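Local coordinates for chromosomal replication initiator protein DnaA (PDB 2Z4S) that probably initiates and regulates chromosomal replication by binding the replication origin in its ATP-bound form, and oligomerizes as a right-handed spiral filament on origin DNA, at residues A[282-291]-A[319-329]. Sequence-based numbering, arbitrary orientation.
Sequences ELPEEVLNFV and EVDLKEAILLL
Val287 and Leu322, each the first residue of its helix, bring the two backbones together, and from there 287-291 and 322-328 run in roughly the same direction, 33° apart, with their axes 10.1 Å from each other at the closest point. Phe290 reaches over to the second helix. With CG anti to the backbone N (chi1 176°), its ring extends across Leu322 and Ile326, meeting both side chains at about a right angle. Ile326 lies over one face in a CH-pi contact, its CG1 4.1 Å from the centroid of the Phe290 ring, while Leu322 CD1 comes in obliquely, 3.8 Å from Phe290 CG. Val287 divides its branches: CG1 packs 4.0 Å from Ala325 CB, and CG2 turns to the entry of the other helix, near Val320 O and Leu322 N. One turn on, Val291 CG2 crosses Leu329 CD1 at 3.6 Å; these two side chains also touch Ile306 and Ala305 of helix 299-315, respectively. This packing belongs to the helical lid of the AAA+ fold, against which helix 322-328, in the part predicted to be domain IV, packs; the Val291 side chain is about 12 Å from the bound ADP. Asp321, at the N-cap, and Glu324 form a capping box at the start of helix 322-328, although both of its backbone-to-carboxylate bonds are weak. No hydrogen bond joins the two segments anywhere. Toward their N-terminal ends, Pro284 sets its CG and CD against Glu319 OE1, which also accepts a 2.6 Å bond from Val320 N, arriving from above the carboxylate plane. Glu282 and Glu319 bring like charges close, OE2 to OE2 3.2 Å, with carboxylate planes only 22° apart; Lys313, salt-bridged to Glu319 and hydrogen-bonded to Glu282 O, would be expected to ease that repulsion.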
ATOM      1  N   GLU A 282       0.232 -21.447 -12.312  1.00 88.33           N
ATOM      2  CA  GLU A 282       1.347 -22.391 -12.226  1.00 89.52           C
ATOM      3  C   GLU A 282       2.325 -22.037 -13.339  1.00 88.65           C
ATOM      4  O   GLU A 282       1.931 -21.501 -14.375  1.00 88.18           O
ATOM      5  CB  GLU A 282       0.845 -23.825 -12.423  1.00112.89           C
ATOM      6  CG  GLU A 282       1.936 -24.832 -12.808  1.00117.27           C
ATOM      7  CD  GLU A 282       1.537 -25.712 -13.997  1.00119.08           C
ATOM      8  OE1 GLU A 282       0.510 -26.427 -13.887  1.00119.39           O
ATOM      9  OE2 GLU A 282       2.250 -25.682 -15.034  1.00118.02           O
ATOM     10  N   LEU A 283       3.596 -22.336 -13.136  1.00 62.99           N
ATOM     11  CA  LEU A 283       4.578 -22.032 -14.161  1.00 63.51           C
ATOM     12  C   LEU A 283       5.784 -22.946 -14.062  1.00 63.96           C
ATOM     13  O   LEU A 283       6.131 -23.435 -12.981  1.00 63.00           O
ATOM     14  CB  LEU A 283       5.037 -20.577 -14.049  1.00 83.32           C
ATOM     15  CG  LEU A 283       3.993 -19.476 -14.251  1.00 83.85           C
ATOM     16  CD1 LEU A 283       4.594 -18.117 -13.898  1.00 83.31           C
ATOM     17  CD2 LEU A 283       3.505 -19.501 -15.693  1.00 85.06           C
ATOM     18  N   PRO A 284       6.439 -23.201 -15.200  1.00 74.56           N
ATOM     19  CA  PRO A 284       7.618 -24.066 -15.219  1.00 74.96           C
ATOM     20  C   PRO A 284       8.655 -23.499 -14.264  1.00 75.98           C
ATOM     21  O   PRO A 284       9.018 -22.325 -14.359  1.00 76.79           O
ATOM     22  CB  PRO A 284       8.082 -23.987 -16.668  1.00 62.03           C
ATOM     23  CG  PRO A 284       6.801 -23.765 -17.422  1.00 61.71           C
ATOM     24  CD  PRO A 284       6.080 -22.760 -16.558  1.00 61.82           C
ATOM     25  N   GLU A 285       9.118 -24.332 -13.339  1.00 77.42           N
ATOM     26  CA  GLU A 285      10.119 -23.925 -12.362  1.00 77.77           C
ATOM     27  C   GLU A 285      11.391 -23.350 -13.010  1.00 77.19           C
ATOM     28  O   GLU A 285      12.456 -23.326 -12.398  1.00 77.27           O
ATOM     29  CB  GLU A 285      10.460 -25.118 -11.451  1.00 97.29           C
ATOM     30  CG  GLU A 285      10.611 -26.495 -12.177  1.00100.93           C
ATOM     31  CD  GLU A 285       9.276 -27.167 -12.558  1.00100.90           C
ATOM     32  OE1 GLU A 285       8.446 -27.426 -11.654  1.00101.15           O
ATOM     33  OE2 GLU A 285       9.060 -27.446 -13.762  1.00100.29           O
ATOM     34  N   GLU A 286      11.264 -22.879 -14.246  1.00 65.17           N
ATOM     35  CA  GLU A 286      12.375 -22.301 -14.991  1.00 65.11           C
ATOM     36  C   GLU A 286      11.897 -20.987 -15.604  1.00 63.38           C
ATOM     37  O   GLU A 286      12.684 -20.094 -15.910  1.00 62.70           O
ATOM     38  CB  GLU A 286      12.827 -23.256 -16.105  1.00120.58           C
ATOM     39  CG  GLU A 286      12.920 -24.733 -15.683  1.00125.16           C
ATOM     40  CD  GLU A 286      11.873 -25.630 -16.370  1.00127.11           C
ATOM     41  OE1 GLU A 286      12.002 -25.880 -17.594  1.00128.18           O
ATOM     42  OE2 GLU A 286      10.922 -26.082 -15.687  1.00127.14           O
ATOM     43  N   VAL A 287      10.593 -20.879 -15.804  1.00 72.30           N
ATOM     44  CA  VAL A 287      10.036 -19.658 -16.348  1.00 72.57           C
ATOM     45  C   VAL A 287       9.894 -18.664 -15.200  1.00 73.38           C
ATOM     46  O   VAL A 287      10.289 -17.499 -15.319  1.00 73.38           O
ATOM     47  CB  VAL A 287       8.667 -19.906 -16.984  1.00 79.51           C
ATOM     48  CG1 VAL A 287       8.021 -18.584 -17.385  1.00 79.27           C
ATOM     49  CG2 VAL A 287       8.835 -20.785 -18.203  1.00 81.00           C
ATOM     50  N   LEU A 288       9.329 -19.130 -14.085  1.00 85.90           N
ATOM     51  CA  LEU A 288       9.154 -18.281 -12.913  1.00 84.24           C
ATOM     52  C   LEU A 288      10.521 -17.698 -12.605  1.00 82.98           C
ATOM     53  O   LEU A 288      10.683 -16.492 -12.446  1.00 82.92           O
ATOM     54  CB  LEU A 288       8.660 -19.102 -11.721  1.00 85.64           C
ATOM     55  CG  LEU A 288       8.153 -18.294 -10.517  1.00 86.67           C
ATOM     56  CD1 LEU A 288       7.557 -19.225  -9.481  1.00 87.32           C
ATOM     57  CD2 LEU A 288       9.291 -17.503  -9.906  1.00 87.57           C
ATOM     58  N   ASN A 289      11.510 -18.575 -12.534  1.00 73.77           N
ATOM     59  CA  ASN A 289      12.876 -18.160 -12.268  1.00 72.42           C
ATOM     60  C   ASN A 289      13.335 -17.052 -13.215  1.00 70.11           C
ATOM     61  O   ASN A 289      13.939 -16.074 -12.785  1.00 70.28           O
ATOM     62  CB  ASN A 289      13.811 -19.361 -12.393  1.00 79.84           C
ATOM     63  CG  ASN A 289      14.623 -19.586 -11.147  1.00 79.93           C
ATOM     64  OD1 ASN A 289      14.069 -19.842 -10.068  1.00 78.98           O
ATOM     65  ND2 ASN A 289      15.946 -19.485 -11.277  1.00 79.71           N
ATOM     66  N   PHE A 290      13.061 -17.204 -14.504  1.00 73.30           N
ATOM     67  CA  PHE A 290      13.463 -16.183 -15.463  1.00 71.69           C
ATOM     68  C   PHE A 290      12.731 -14.877 -15.176  1.00 72.14           C
ATOM     69  O   PHE A 290      13.328 -13.802 -15.216  1.00 73.13           O
ATOM     70  CB  PHE A 290      13.157 -16.618 -16.893  1.00 55.47           C
ATOM     71  CG  PHE A 290      13.462 -15.563 -17.913  1.00 52.23           C
ATOM     72  CD1 PHE A 290      14.752 -15.418 -18.422  1.00 51.56           C
ATOM     73  CD2 PHE A 290      12.466 -14.683 -18.339  1.00 50.07           C
ATOM     74  CE1 PHE A 290      15.054 -14.411 -19.342  1.00 51.48           C
ATOM     75  CE2 PHE A 290      12.747 -13.668 -19.255  1.00 50.27           C
ATOM     76  CZ  PHE A 290      14.048 -13.530 -19.761  1.00 51.75           C
ATOM     77  N   VAL A 291      11.433 -14.972 -14.902  1.00 67.18           N
ATOM     78  CA  VAL A 291      10.632 -13.794 -14.601  1.00 66.69           C
ATOM     79  C   VAL A 291      11.149 -13.125 -13.329  1.00 67.61           C
ATOM     80  O   VAL A 291      11.436 -11.925 -13.315  1.00 67.40           O
ATOM     81  CB  VAL A 291       9.158 -14.173 -14.401  1.00 51.48           C
ATOM     82  CG1 VAL A 291       8.341 -12.947 -14.067  1.00 50.23           C
ATOM     83  CG2 VAL A 291       8.633 -14.824 -15.653  1.00 52.22           C
ATOM     84  N   GLU A 319       1.068 -25.218 -22.459  1.00 80.91           N
ATOM     85  CA  GLU A 319       1.929 -24.558 -21.492  1.00 79.53           C
ATOM     86  C   GLU A 319       2.666 -23.358 -22.103  1.00 78.08           C
ATOM     87  O   GLU A 319       2.318 -22.866 -23.184  1.00 76.49           O
ATOM     88  CB  GLU A 319       2.952 -25.567 -20.954  1.00 99.36           C
ATOM     89  CG  GLU A 319       2.951 -25.745 -19.441  1.00101.64           C
ATOM     90  CD  GLU A 319       3.221 -24.447 -18.687  1.00104.06           C
ATOM     91  OE1 GLU A 319       4.227 -23.765 -19.000  1.00105.04           O
ATOM     92  OE2 GLU A 319       2.428 -24.114 -17.775  1.00104.57           O
ATOM     93  N   VAL A 320       3.686 -22.899 -21.378  1.00 84.59           N
ATOM     94  CA  VAL A 320       4.527 -21.774 -21.780  1.00 82.92           C
ATOM     95  C   VAL A 320       5.984 -22.156 -21.578  1.00 81.96           C
ATOM     96  O   VAL A 320       6.413 -22.382 -20.447  1.00 81.11           O
ATOM     97  CB  VAL A 320       4.278 -20.518 -20.912  1.00 70.29           C
ATOM     98  CG1 VAL A 320       5.315 -19.462 -21.241  1.00 69.48           C
ATOM     99  CG2 VAL A 320       2.884 -19.977 -21.151  1.00 71.05           C
ATOM    100  N   ASP A 321       6.745 -22.238 -22.664  1.00 83.24           N
ATOM    101  CA  ASP A 321       8.149 -22.567 -22.520  1.00 82.40           C
ATOM    102  C   ASP A 321       8.886 -21.246 -22.351  1.00 80.90           C
ATOM    103  O   ASP A 321       8.303 -20.175 -22.551  1.00 80.24           O
ATOM    104  CB  ASP A 321       8.668 -23.365 -23.736  1.00108.97           C
ATOM    105  CG  ASP A 321       9.058 -22.485 -24.919  1.00110.80           C
ATOM    106  OD1 ASP A 321       9.986 -21.656 -24.779  1.00113.23           O
ATOM    107  OD2 ASP A 321       8.451 -22.641 -26.001  1.00110.70           O
ATOM    108  N   LEU A 322      10.156 -21.322 -21.968  1.00 70.49           N
ATOM    109  CA  LEU A 322      10.961 -20.128 -21.758  1.00 68.70           C
ATOM    110  C   LEU A 322      10.875 -19.117 -22.893  1.00 68.26           C
ATOM    111  O   LEU A 322      10.375 -18.008 -22.700  1.00 68.26           O
ATOM    112  CB  LEU A 322      12.423 -20.506 -21.543  1.00 64.92           C
ATOM    113  CG  LEU A 322      13.330 -19.302 -21.297  1.00 63.75           C
ATOM    114  CD1 LEU A 322      12.792 -18.518 -20.127  1.00 64.00           C
ATOM    115  CD2 LEU A 322      14.747 -19.756 -21.018  1.00 63.32           C
ATOM    116  N   LYS A 323      11.371 -19.502 -24.066  1.00 67.23           N
ATOM    117  CA  LYS A 323      11.369 -18.630 -25.242  1.00 67.53           C
ATOM    118  C   LYS A 323      10.058 -17.883 -25.489  1.00 68.20           C
ATOM    119  O   LYS A 323      10.060 -16.716 -25.887  1.00 67.29           O
ATOM    120  CB  LYS A 323      11.697 -19.429 -26.496  1.00 73.46           C
ATOM    121  CG  LYS A 323      13.011 -20.177 -26.480  1.00 72.35           C
ATOM    122  CD  LYS A 323      13.320 -20.579 -27.904  1.00 71.23           C
ATOM    123  CE  LYS A 323      14.567 -21.396 -28.030  1.00 70.58           C
ATOM    124  NZ  LYS A 323      14.806 -21.616 -29.480  1.00 70.59           N
ATOM    125  N   GLU A 324       8.940 -18.565 -25.271  1.00 72.37           N
ATOM    126  CA  GLU A 324       7.635 -17.957 -25.484  1.00 74.08           C
ATOM    127  C   GLU A 324       7.434 -16.777 -24.535  1.00 72.72           C
ATOM    128  O   GLU A 324       7.139 -15.658 -24.967  1.00 71.05           O
ATOM    129  CB  GLU A 324       6.529 -18.997 -25.260  1.00133.44           C
ATOM    130  CG  GLU A 324       6.744 -20.322 -25.992  1.00137.88           C
ATOM    131  CD  GLU A 324       5.681 -21.373 -25.655  1.00140.57           C
ATOM    132  OE1 GLU A 324       5.981 -22.583 -25.798  1.00141.53           O
ATOM    133  OE2 GLU A 324       4.549 -20.996 -25.261  1.00141.69           O
ATOM    134  N   ALA A 325       7.599 -17.043 -23.239  1.00 94.09           N
ATOM    135  CA  ALA A 325       7.436 -16.024 -22.198  1.00 93.36           C
ATOM    136  C   ALA A 325       8.316 -14.797 -22.450  1.00 92.50           C
ATOM    137  O   ALA A 325       7.901 -13.666 -22.190  1.00 92.67           O
ATOM    138  CB  ALA A 325       7.753 -16.624 -20.827  1.00 68.16           C
ATOM    139  N   ILE A 326       9.527 -15.025 -22.951  1.00 70.23           N
ATOM    140  CA  ILE A 326      10.451 -13.939 -23.245  1.00 68.27           C
ATOM    141  C   ILE A 326       9.894 -12.943 -24.263  1.00 69.09           C
ATOM    142  O   ILE A 326      10.112 -11.745 -24.129  1.00 69.45           O
ATOM    143  CB  ILE A 326      11.783 -14.488 -23.748  1.00 51.58           C
ATOM    144  CG1 ILE A 326      12.432 -15.310 -22.633  1.00 49.74           C
ATOM    145  CG2 ILE A 326      12.670 -13.351 -24.227  1.00 50.58           C
ATOM    146  CD1 ILE A 326      13.849 -15.759 -22.919  1.00 49.07           C
ATOM    147  N   LEU A 327       9.184 -13.428 -25.279  1.00 73.48           N
ATOM    148  CA  LEU A 327       8.586 -12.539 -26.285  1.00 73.85           C
ATOM    149  C   LEU A 327       7.376 -11.876 -25.654  1.00 73.18           C
ATOM    150  O   LEU A 327       7.172 -10.676 -25.791  1.00 72.86           O
ATOM    151  CB  LEU A 327       8.142 -13.329 -27.530  1.00 99.52           C
ATOM    152  CG  LEU A 327       7.128 -12.713 -28.523  1.00 99.32           C
ATOM    153  CD1 LEU A 327       7.724 -11.519 -29.276  1.00 96.95           C
ATOM    154  CD2 LEU A 327       6.687 -13.802 -29.497  1.00 97.51           C
ATOM    155  N   LEU A 328       6.567 -12.675 -24.969  1.00 68.43           N
ATOM    156  CA  LEU A 328       5.387 -12.162 -24.298  1.00 69.55           C
ATOM    157  C   LEU A 328       5.779 -11.051 -23.313  1.00 70.91           C
ATOM    158  O   LEU A 328       5.171  -9.982 -23.299  1.00 70.94           O
ATOM    159  CB  LEU A 328       4.686 -13.298 -23.553  1.00 69.50           C
ATOM    160  CG  LEU A 328       3.969 -14.348 -24.406  1.00 68.61           C
ATOM    161  CD1 LEU A 328       3.643 -15.580 -23.569  1.00 68.37           C
ATOM    162  CD2 LEU A 328       2.702 -13.742 -24.980  1.00 67.03           C
ATOM    163  N   LEU A 329       6.808 -11.306 -22.507  1.00 86.87           N
ATOM    164  CA  LEU A 329       7.282 -10.343 -21.510  1.00 88.95           C
ATOM    165  C   LEU A 329       8.401  -9.434 -22.024  1.00 91.33           C
ATOM    166  O   LEU A 329       9.508  -9.431 -21.473  1.00 92.21           O
ATOM    167  CB  LEU A 329       7.794 -11.077 -20.263  1.00 68.07           C
ATOM    168  CG  LEU A 329       6.856 -12.047 -19.547  1.00 68.26           C
ATOM    169  CD1 LEU A 329       7.543 -12.621 -18.310  1.00 66.56           C
ATOM    170  CD2 LEU A 329       5.577 -11.317 -19.166  1.00 69.03           C
TER